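Long-range contacts in aldehyde dehydrogenase (Staphylococcus aureus, PDB 6K0Z), which oxidises 4,4'-diaponeurosporen-4-al to 4,4'-diaponeurosporenoic acid with NAD+, a step in the biosynthesis of the carotenoid staphyloxanthin: residues S105-E110 against T432-Y437; Y112-I117 against G139-I144. The protein carries 1 engineered substitution. One frame throughout, in Å; residues are numbered along the deposited sequence.

How the contacts relate
Strand 104-118 takes part in both contacts: its first half pairs antiparallel with strand 432-439 in contact 1, and its second half runs parallel to strand 141-145 in contact 2. The contact centres lie about 19 Å apart in one mixed sheet, contact 1 about 26 Å and contact 2 about 18 Å from the centre of the chain. Along the chain, contact 2 is nested inside the loop closed by contact 1. They touch where Tyr112 CE2 comes 3.2 Å from Thr432 O. One long strand thus belongs both to the part of the sheet that continues into the second subunit and to the buried parallel part in the Rossmann-type domain.

Contact 1 of 2, residues S105-E110 against T432-Y437; sequences SYIKKE and THEKSY
Paired backbones join Tyr106, Lys108 and Glu110 to Tyr437, Lys435 and His433 as antiparallel hydrogen-bonded pairs. Each pair exchanges two N-H...O bonds; those of Lys108 with Lys435 are nearly straight. Ile107 with Ser436 and Lys109 with Glu434 are the non-hydrogen-bonded pairs, on the other face.

Charge pairing differs between the faces. Lys435 NZ donates to Glu110 OE1 at 2.7 Å, reaching the syn side of the carboxylate 25° out of its plane. A bend in the lysine side chain (chi3 81°) turns the ammonium there; Ile387 O of the second subunit accepts another bond from it. Glu110 OE2 lies at the edge of the His433 ring, 3.3 Å from CD2, and is hydrogen-bonded to Ser391 OG of the second subunit. By contrast, Lys109 NZ to Glu434 OE2 is a long salt bridge of 3.9 Å, the side chains alongside and pointing the same way; Glu434 OE1 forms a salt bridge with Arg421 NH2 of the second subunit.

This strand pair belongs to the oligomerisation arm of the aldehyde dehydrogenase fold: Tyr437 also pairs in parallel with a strand of the second subunit, continuing the sheet across the interface.

The Tyr106 and Tyr437 ring planes are 14° apart but so offset, with centroids 5.0 Å apart, that the rings scarcely overlap. Tyr106 CB sits over one face of the Tyr437 ring, 3.9 Å from its centroid, a CH-pi contact, while Lys108 CB meets that ring's edge, 3.7 Å from CE1. Ile107 CG2 packs on Glu434 CB at 3.7 Å, on the face they share with Lys109.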
ATOM      1  N   SER A 105      -2.624   8.255  22.379  1.00 56.07           N
ATOM      2  CA  SER A 105      -2.664   7.645  21.058  1.00 52.23           C
ATOM      3  C   SER A 105      -1.362   7.933  20.326  1.00 50.90           C
ATOM      4  O   SER A 105      -0.894   9.078  20.316  1.00 51.88           O
ATOM      5  CB  SER A 105      -3.862   8.168  20.241  1.00 51.78           C
ATOM      6  OG  SER A 105      -5.096   7.712  20.783  1.00 52.69           O
ATOM      7  N   TYR A 106      -0.782   6.895  19.708  1.00 48.86           N
ATOM      8  CA  TYR A 106       0.511   7.009  19.042  1.00 47.79           C
ATOM      9  C   TYR A 106       0.526   6.174  17.772  1.00 44.99           C
ATOM     10  O   TYR A 106      -0.264   5.239  17.602  1.00 43.90           O
ATOM     11  CB  TYR A 106       1.677   6.542  19.931  1.00 48.93           C
ATOM     12  CG  TYR A 106       1.681   7.057  21.350  1.00 52.18           C
ATOM     13  CD1 TYR A 106       0.883   6.469  22.327  1.00 53.54           C
ATOM     14  CD2 TYR A 106       2.511   8.101  21.727  1.00 54.41           C
ATOM     15  CE1 TYR A 106       0.895   6.924  23.630  1.00 56.69           C
ATOM     16  CE2 TYR A 106       2.531   8.566  23.030  1.00 57.58           C
ATOM     17  CZ  TYR A 106       1.719   7.976  23.977  1.00 58.72           C
ATOM     18  OH  TYR A 106       1.735   8.436  25.278  1.00 62.73           O
ATOM     19  N   ILE A 107       1.473   6.494  16.899  1.00 45.36           N
ATOM     20  CA  ILE A 107       1.791   5.674  15.743  1.00 42.96           C
ATOM     21  C   ILE A 107       3.300   5.507  15.724  1.00 42.86           C
ATOM     22  O   ILE A 107       4.036   6.492  15.573  1.00 43.78           O
ATOM     23  CB  ILE A 107       1.298   6.293  14.430  1.00 42.45           C
ATOM     24  CG1 ILE A 107      -0.229   6.273  14.379  1.00 43.38           C
ATOM     25  CG2 ILE A 107       1.887   5.536  13.239  1.00 40.44           C
ATOM     26  CD1 ILE A 107      -0.801   7.159  13.314  1.00 43.67           C
ATOM     27  N   LYS A 108       3.761   4.267  15.869  1.00 43.45           N
ATOM     28  CA  LYS A 108       5.180   3.960  15.835  1.00 43.37           C
ATOM     29  C   LYS A 108       5.560   3.551  14.419  1.00 41.29           C
ATOM     30  O   LYS A 108       4.781   2.889  13.727  1.00 40.40           O
ATOM     31  CB  LYS A 108       5.494   2.854  16.840  1.00 44.41           C
ATOM     32  CG  LYS A 108       6.895   2.269  16.734  1.00 44.62           C
ATOM     33  CD  LYS A 108       7.292   1.566  18.008  1.00 46.93           C
ATOM     34  CE  LYS A 108       8.796   1.450  18.133  1.00 48.20           C
ATOM     35  NZ  LYS A 108       9.336   0.234  17.436  1.00 46.68           N
ATOM     36  N   LYS A 109       6.736   3.977  13.977  1.00 41.31           N
ATOM     37  CA  LYS A 109       7.211   3.689  12.627  1.00 39.93           C
ATOM     38  C   LYS A 109       8.264   2.591  12.733  1.00 39.81           C
ATOM     39  O   LYS A 109       9.420   2.865  13.070  1.00 41.87           O
ATOM     40  CB  LYS A 109       7.779   4.938  11.962  1.00 40.92           C
ATOM     41  CG  LYS A 109       7.023   6.244  12.251  1.00 42.77           C
ATOM     42  CD  LYS A 109       5.834   6.427  11.334  1.00 41.88           C
ATOM     43  CE  LYS A 109       5.338   7.858  11.362  1.00 43.86           C
ATOM     44  NZ  LYS A 109       5.863   8.634  10.196  1.00 44.47           N
ATOM     45  N   GLU A 110       7.874   1.352  12.424  1.00 40.13           N
ATOM     46  CA  GLU A 110       8.745   0.200  12.615  1.00 39.57           C
ATOM     47  C   GLU A 110       9.027  -0.517  11.294  1.00 37.90           C
ATOM     48  O   GLU A 110       8.205  -0.488  10.368  1.00 36.26           O
ATOM     49  CB  GLU A 110       8.133  -0.785  13.621  1.00 39.68           C
ATOM     50  CG  GLU A 110       7.188  -1.796  13.011  1.00 38.25           C
ATOM     51  CD  GLU A 110       6.462  -2.627  14.068  1.00 39.09           C
ATOM     52  OE1 GLU A 110       6.732  -2.409  15.270  1.00 40.45           O
ATOM     53  OE2 GLU A 110       5.679  -3.536  13.697  1.00 38.56           O
ATOM     54  N   THR A 432       8.047   0.835   5.778  1.00 32.87           N
ATOM     55  CA  THR A 432       7.677   1.065   7.166  1.00 33.75           C
ATOM     56  C   THR A 432       6.319   0.450   7.454  1.00 33.13           C
ATOM     57  O   THR A 432       5.416   0.516   6.618  1.00 32.36           O
ATOM     58  CB  THR A 432       7.613   2.558   7.486  1.00 34.99           C
ATOM     59  OG1 THR A 432       8.919   3.127   7.356  1.00 35.91           O
ATOM     60  CG2 THR A 432       7.090   2.788   8.897  1.00 36.04           C
ATOM     61  N   HIS A 433       6.168  -0.137   8.632  1.00 34.28           N
ATOM     62  CA  HIS A 433       4.846  -0.436   9.150  1.00 34.39           C
ATOM     63  C   HIS A 433       4.481   0.648  10.153  1.00 36.10           C
ATOM     64  O   HIS A 433       5.270   0.963  11.052  1.00 37.18           O
ATOM     65  CB  HIS A 433       4.784  -1.824   9.792  1.00 34.15           C
ATOM     66  CG  HIS A 433       3.477  -2.113  10.465  1.00 34.40           C
ATOM     67  ND1 HIS A 433       2.258  -1.918   9.846  1.00 33.99           N
ATOM     68  CD2 HIS A 433       3.197  -2.544  11.716  1.00 35.41           C
ATOM     69  CE1 HIS A 433       1.286  -2.232  10.684  1.00 34.72           C
ATOM     70  NE2 HIS A 433       1.829  -2.614  11.826  1.00 35.59           N
ATOM     71  N   GLU A 434       3.312   1.249   9.976  1.00 35.69           N
ATOM     72  CA  GLU A 434       2.820   2.235  10.925  1.00 37.38           C
ATOM     73  C   GLU A 434       1.956   1.498  11.933  1.00 38.01           C
ATOM     74  O   GLU A 434       0.924   0.924  11.575  1.00 37.37           O
ATOM     75  CB  GLU A 434       2.059   3.352  10.222  1.00 37.79           C
ATOM     76  CG  GLU A 434       2.982   4.241   9.446  1.00 38.23           C
ATOM     77  CD  GLU A 434       2.314   5.501   8.981  1.00 39.42           C
ATOM     78  OE1 GLU A 434       1.059   5.562   8.987  1.00 39.46           O
ATOM     79  OE2 GLU A 434       3.053   6.439   8.618  1.00 41.07           O
ATOM     80  N   LYS A 435       2.402   1.481  13.180  1.00 37.14           N
ATOM     81  CA  LYS A 435       1.812   0.652  14.221  1.00 38.04           C
ATOM     82  C   LYS A 435       1.096   1.566  15.209  1.00 39.62           C
ATOM     83  O   LYS A 435       1.738   2.275  15.991  1.00 41.20           O
ATOM     84  CB  LYS A 435       2.889  -0.191  14.907  1.00 39.09           C
ATOM     85  CG  LYS A 435       2.358  -1.291  15.817  1.00 40.00           C
ATOM     86  CD  LYS A 435       3.482  -2.217  16.302  1.00 40.07           C
ATOM     87  CE  LYS A 435       4.231  -1.617  17.479  1.00 41.57           C
ATOM     88  NZ  LYS A 435       5.541  -2.298  17.688  1.00 41.34           N
ATOM     89  N   SER A 436      -0.229   1.554  15.163  1.00 38.51           N
ATOM     90  CA  SER A 436      -1.024   2.318  16.107  1.00 40.23           C
ATOM     91  C   SER A 436      -1.011   1.639  17.467  1.00 41.75           C
ATOM     92  O   SER A 436      -1.321   0.454  17.581  1.00 41.15           O
ATOM     93  CB  SER A 436      -2.462   2.442  15.615  1.00 40.00           C
ATOM     94  OG  SER A 436      -2.513   3.098  14.370  1.00 38.90           O
ATOM     95  N   TYR A 437      -0.686   2.390  18.507  1.00 43.83           N
ATOM     96  CA  TYR A 437      -0.926   1.871  19.840  1.00 46.08           C
ATOM     97  C   TYR A 437      -1.446   2.987  20.735  1.00 49.12           C
ATOM     98  O   TYR A 437      -1.117   4.164  20.551  1.00 49.55           O
ATOM     99  CB  TYR A 437       0.326   1.194  20.429  1.00 45.92           C
ATOM    100  CG  TYR A 437       1.509   2.090  20.709  1.00 46.41           C
ATOM    101  CD1 TYR A 437       2.408   2.429  19.702  1.00 44.92           C
ATOM    102  CD2 TYR A 437       1.755   2.550  21.994  1.00 48.75           C
ATOM    103  CE1 TYR A 437       3.506   3.239  19.971  1.00 46.01           C
ATOM    104  CE2 TYR A 437       2.839   3.352  22.273  1.00 49.86           C
ATOM    105  CZ  TYR A 437       3.714   3.698  21.267  1.00 48.50           C
ATOM    106  OH  TYR A 437       4.793   4.503  21.572  1.00 49.87           O
TER

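Contact 2 of 2, residues Y112-I117 against G139-I144; sequences YGTVLI and GNTAII. With EDO (1,2-ethanediol), chain D.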
ATOM      1  N   TYR A 112       9.718  -3.539   8.443  1.00 35.12           N
ATOM      2  CA  TYR A 112       9.076  -4.802   8.115  1.00 34.21           C
ATOM      3  C   TYR A 112       9.937  -5.984   8.519  1.00 34.80           C
ATOM      4  O   TYR A 112       9.413  -7.011   8.963  1.00 35.65           O
ATOM      5  CB  TYR A 112       8.770  -4.872   6.620  1.00 32.88           C
ATOM      6  CG  TYR A 112       7.483  -4.194   6.235  1.00 32.21           C
ATOM      7  CD1 TYR A 112       6.255  -4.814   6.458  1.00 31.69           C
ATOM      8  CD2 TYR A 112       7.489  -2.933   5.647  1.00 32.09           C
ATOM      9  CE1 TYR A 112       5.070  -4.192   6.104  1.00 31.28           C
ATOM     10  CE2 TYR A 112       6.316  -2.304   5.295  1.00 31.81           C
ATOM     11  CZ  TYR A 112       5.114  -2.930   5.524  1.00 31.51           C
ATOM     12  OH  TYR A 112       3.958  -2.280   5.171  1.00 31.56           O
ATOM     13  N   GLY A 113      11.250  -5.872   8.357  1.00 34.46           N
ATOM     14  CA  GLY A 113      12.112  -7.012   8.601  1.00 34.85           C
ATOM     15  C   GLY A 113      13.184  -7.154   7.542  1.00 34.64           C
ATOM     16  O   GLY A 113      14.034  -6.270   7.402  1.00 35.22           O
ATOM     17  N   THR A 114      13.171  -8.262   6.804  1.00 34.48           N
ATOM     18  CA  THR A 114      14.106  -8.481   5.711  1.00 34.61           C
ATOM     19  C   THR A 114      13.381  -8.244   4.400  1.00 33.84           C
ATOM     20  O   THR A 114      12.236  -8.665   4.226  1.00 32.74           O
ATOM     21  CB  THR A 114      14.710  -9.886   5.743  1.00 35.64           C
ATOM     22  OG1 THR A 114      15.386 -10.077   6.996  1.00 36.93           O
ATOM     23  CG2 THR A 114      15.723 -10.074   4.612  1.00 36.36           C
ATOM     24  N   VAL A 115      14.063  -7.581   3.482  1.00 34.12           N
ATOM     25  CA  VAL A 115      13.448  -6.899   2.359  1.00 33.11           C
ATOM     26  C   VAL A 115      14.187  -7.285   1.088  1.00 33.33           C
ATOM     27  O   VAL A 115      15.418  -7.412   1.088  1.00 33.84           O
ATOM     28  CB  VAL A 115      13.495  -5.374   2.578  1.00 32.87           C
ATOM     29  CG1 VAL A 115      13.477  -4.631   1.258  1.00 32.73           C
ATOM     30  CG2 VAL A 115      12.366  -4.943   3.517  1.00 32.44           C
ATOM     31  N   LEU A 116      13.432  -7.470   0.006  1.00 31.97           N
ATOM     32  CA  LEU A 116      13.982  -7.823  -1.292  1.00 32.33           C
ATOM     33  C   LEU A 116      13.821  -6.646  -2.235  1.00 32.27           C
ATOM     34  O   LEU A 116      12.732  -6.062  -2.329  1.00 31.99           O
ATOM     35  CB  LEU A 116      13.290  -9.054  -1.879  1.00 32.18           C
ATOM     36  CG  LEU A 116      13.532  -9.349  -3.361  1.00 32.39           C
ATOM     37  CD1 LEU A 116      15.012  -9.542  -3.672  1.00 33.58           C
ATOM     38  CD2 LEU A 116      12.744 -10.588  -3.781  1.00 32.57           C
ATOM     39  N   ILE A 117      14.899  -6.299  -2.930  1.00 31.54           N
ATOM     40  CA  ILE A 117      14.887  -5.221  -3.911  1.00 31.77           C
ATOM     41  C   ILE A 117      15.354  -5.813  -5.228  1.00 32.32           C
ATOM     42  O   ILE A 117      16.474  -6.328  -5.312  1.00 33.27           O
ATOM     43  CB  ILE A 117      15.780  -4.046  -3.479  1.00 32.72           C
ATOM     44  CG1 ILE A 117      15.186  -3.356  -2.260  1.00 32.33           C
ATOM     45  CG2 ILE A 117      15.971  -3.055  -4.620  1.00 33.35           C
ATOM     46  CD1 ILE A 117      16.079  -2.286  -1.709  1.00 33.49           C
ATOM     47  N   GLY A 139      14.923   0.812   8.719  1.00 37.53           N
ATOM     48  CA  GLY A 139      15.427  -0.126   9.705  1.00 38.04           C
ATOM     49  C   GLY A 139      15.357  -1.587   9.322  1.00 36.83           C
ATOM     50  O   GLY A 139      15.207  -2.445  10.200  1.00 36.96           O
ATOM     51  N   ASN A 140      15.460  -1.902   8.038  1.00 36.98           N
ATOM     52  CA  ASN A 140      15.351  -3.268   7.559  1.00 35.98           C
ATOM     53  C   ASN A 140      16.733  -3.812   7.220  1.00 36.71           C
ATOM     54  O   ASN A 140      17.721  -3.080   7.156  1.00 37.94           O
ATOM     55  CB  ASN A 140      14.446  -3.336   6.321  1.00 34.54           C
ATOM     56  CG  ASN A 140      13.082  -2.717   6.550  1.00 33.95           C
ATOM     57  OD1 ASN A 140      12.145  -3.395   6.964  1.00 33.36           O
ATOM     58  ND2 ASN A 140      12.960  -1.430   6.263  1.00 34.28           N
ATOM     59  N   THR A 141      16.791  -5.120   7.002  1.00 35.99           N
ATOM     60  CA  THR A 141      17.867  -5.709   6.224  1.00 36.26           C
ATOM     61  C   THR A 141      17.414  -5.848   4.775  1.00 35.18           C
ATOM     62  O   THR A 141      16.224  -5.761   4.461  1.00 33.99           O
ATOM     63  CB  THR A 141      18.284  -7.063   6.793  1.00 37.08           C
ATOM     64  OG1 THR A 141      17.185  -7.980   6.732  1.00 35.98           O
ATOM     65  CG2 THR A 141      18.717  -6.898   8.231  1.00 37.94           C
ATOM     66  N   ALA A 142      18.373  -6.042   3.880  1.00 35.69           N
ATOM     67  CA  ALA A 142      18.045  -5.997   2.465  1.00 35.03           C
ATOM     68  C   ALA A 142      18.854  -7.021   1.700  1.00 35.64           C
ATOM     69  O   ALA A 142      20.049  -7.201   1.950  1.00 36.87           O
ATOM     70  CB  ALA A 142      18.299  -4.615   1.859  1.00 35.48           C
ATOM     71  N   ILE A 143      18.186  -7.680   0.761  1.00 34.45           N
ATOM     72  CA  ILE A 143      18.829  -8.504  -0.249  1.00 35.15           C
ATOM     73  C   ILE A 143      18.490  -7.893  -1.597  1.00 34.79           C
ATOM     74  O   ILE A 143      17.316  -7.622  -1.881  1.00 34.22           O
ATOM     75  CB  ILE A 143      18.383  -9.973  -0.147  1.00 35.14           C
ATOM     76  CG1 ILE A 143      19.040 -10.605   1.079  1.00 35.98           C
ATOM     77  CG2 ILE A 143      18.739 -10.738  -1.413  1.00 35.55           C
ATOM     78  CD1 ILE A 143      18.334 -11.805   1.575  1.00 36.01           C
ATOM     79  N   ILE A 144      19.517  -7.646  -2.407  1.00 35.79           N
ATOM     80  CA  ILE A 144      19.401  -6.856  -3.624  1.00 36.05           C
ATOM     81  C   ILE A 144      19.625  -7.756  -4.827  1.00 36.76           C
ATOM     82  O   ILE A 144      20.596  -8.521  -4.868  1.00 38.09           O
ATOM     83  CB  ILE A 144      20.397  -5.684  -3.628  1.00 37.63           C
ATOM     84  CG1 ILE A 144      19.951  -4.639  -2.613  1.00 37.42           C
ATOM     85  CG2 ILE A 144      20.509  -5.071  -5.021  1.00 37.98           C
ATOM     86  CD1 ILE A 144      21.051  -3.723  -2.162  1.00 39.29           C
TER
HETATM   87  C1  EDO D 503       0.478  -0.619   6.872  1.00 34.70           C
HETATM   88  O1  EDO D 503       1.530  -1.413   6.403  1.00 34.34           O
HETATM   89  C2  EDO D 503       1.133   0.381   7.749  1.00 35.66           C
HETATM   90  O2  EDO D 503       1.975   1.129   6.935  1.00 35.53           O
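Asn140 holds the start of the 112-117 segment through a single oxygen: its OD1 accepts Gly113 N at 3.0 Å, in the carbonyl plane, and a weak bond from Tyr112 N with an N-H...O angle of 123°. The other end of the amide, ND2, donates to Ala135 O, so the side chain is gripped from both ends. Gly113 has a positive phi of 137°, a backbone setting that suits glycine.

From here the two strands pair in parallel. Thr141 N bonds to Gly113 O, Ile143 N to Val115 O at 2.8 Å, and Ile117 N to Ile143 O at 2.9 Å; Val115 N to Thr141 O is weak. On the face that Thr114 and Thr141 share with Leu116 and Ile143, the threonines form a polar pair, Thr114 OG1 donating to Thr141 OG1 at 2.8 Å. Thr141 turns its hydroxyl between backbone N and carbonyl carbon (chi1 62°), where it meets both that donor and Ser18 OG of helix 10-24. On the opposite face, Ile117 CB nears Ile144 CG1 at 4.3 Å, and Leu132 of helix 126-138 packs on Ile117, Ala142 and Ile144.

Tyr112 is more loosely joined to 139-144. Partly exposed, its ring turns from that segment to meet Tyr190 of its own chain and Val414 of the second subunit, and its OH donates to O1 of a 1,2-ethanediol at 2.9 Å, probably from the crystallisation liquor.

Helix 126-138, closed at Gly139 by a Schellman motif, links these neighbouring parallel strands in the beta-alpha-beta crossover typical of the Rossmann-type NAD-binding domain of aldehyde dehydrogenases.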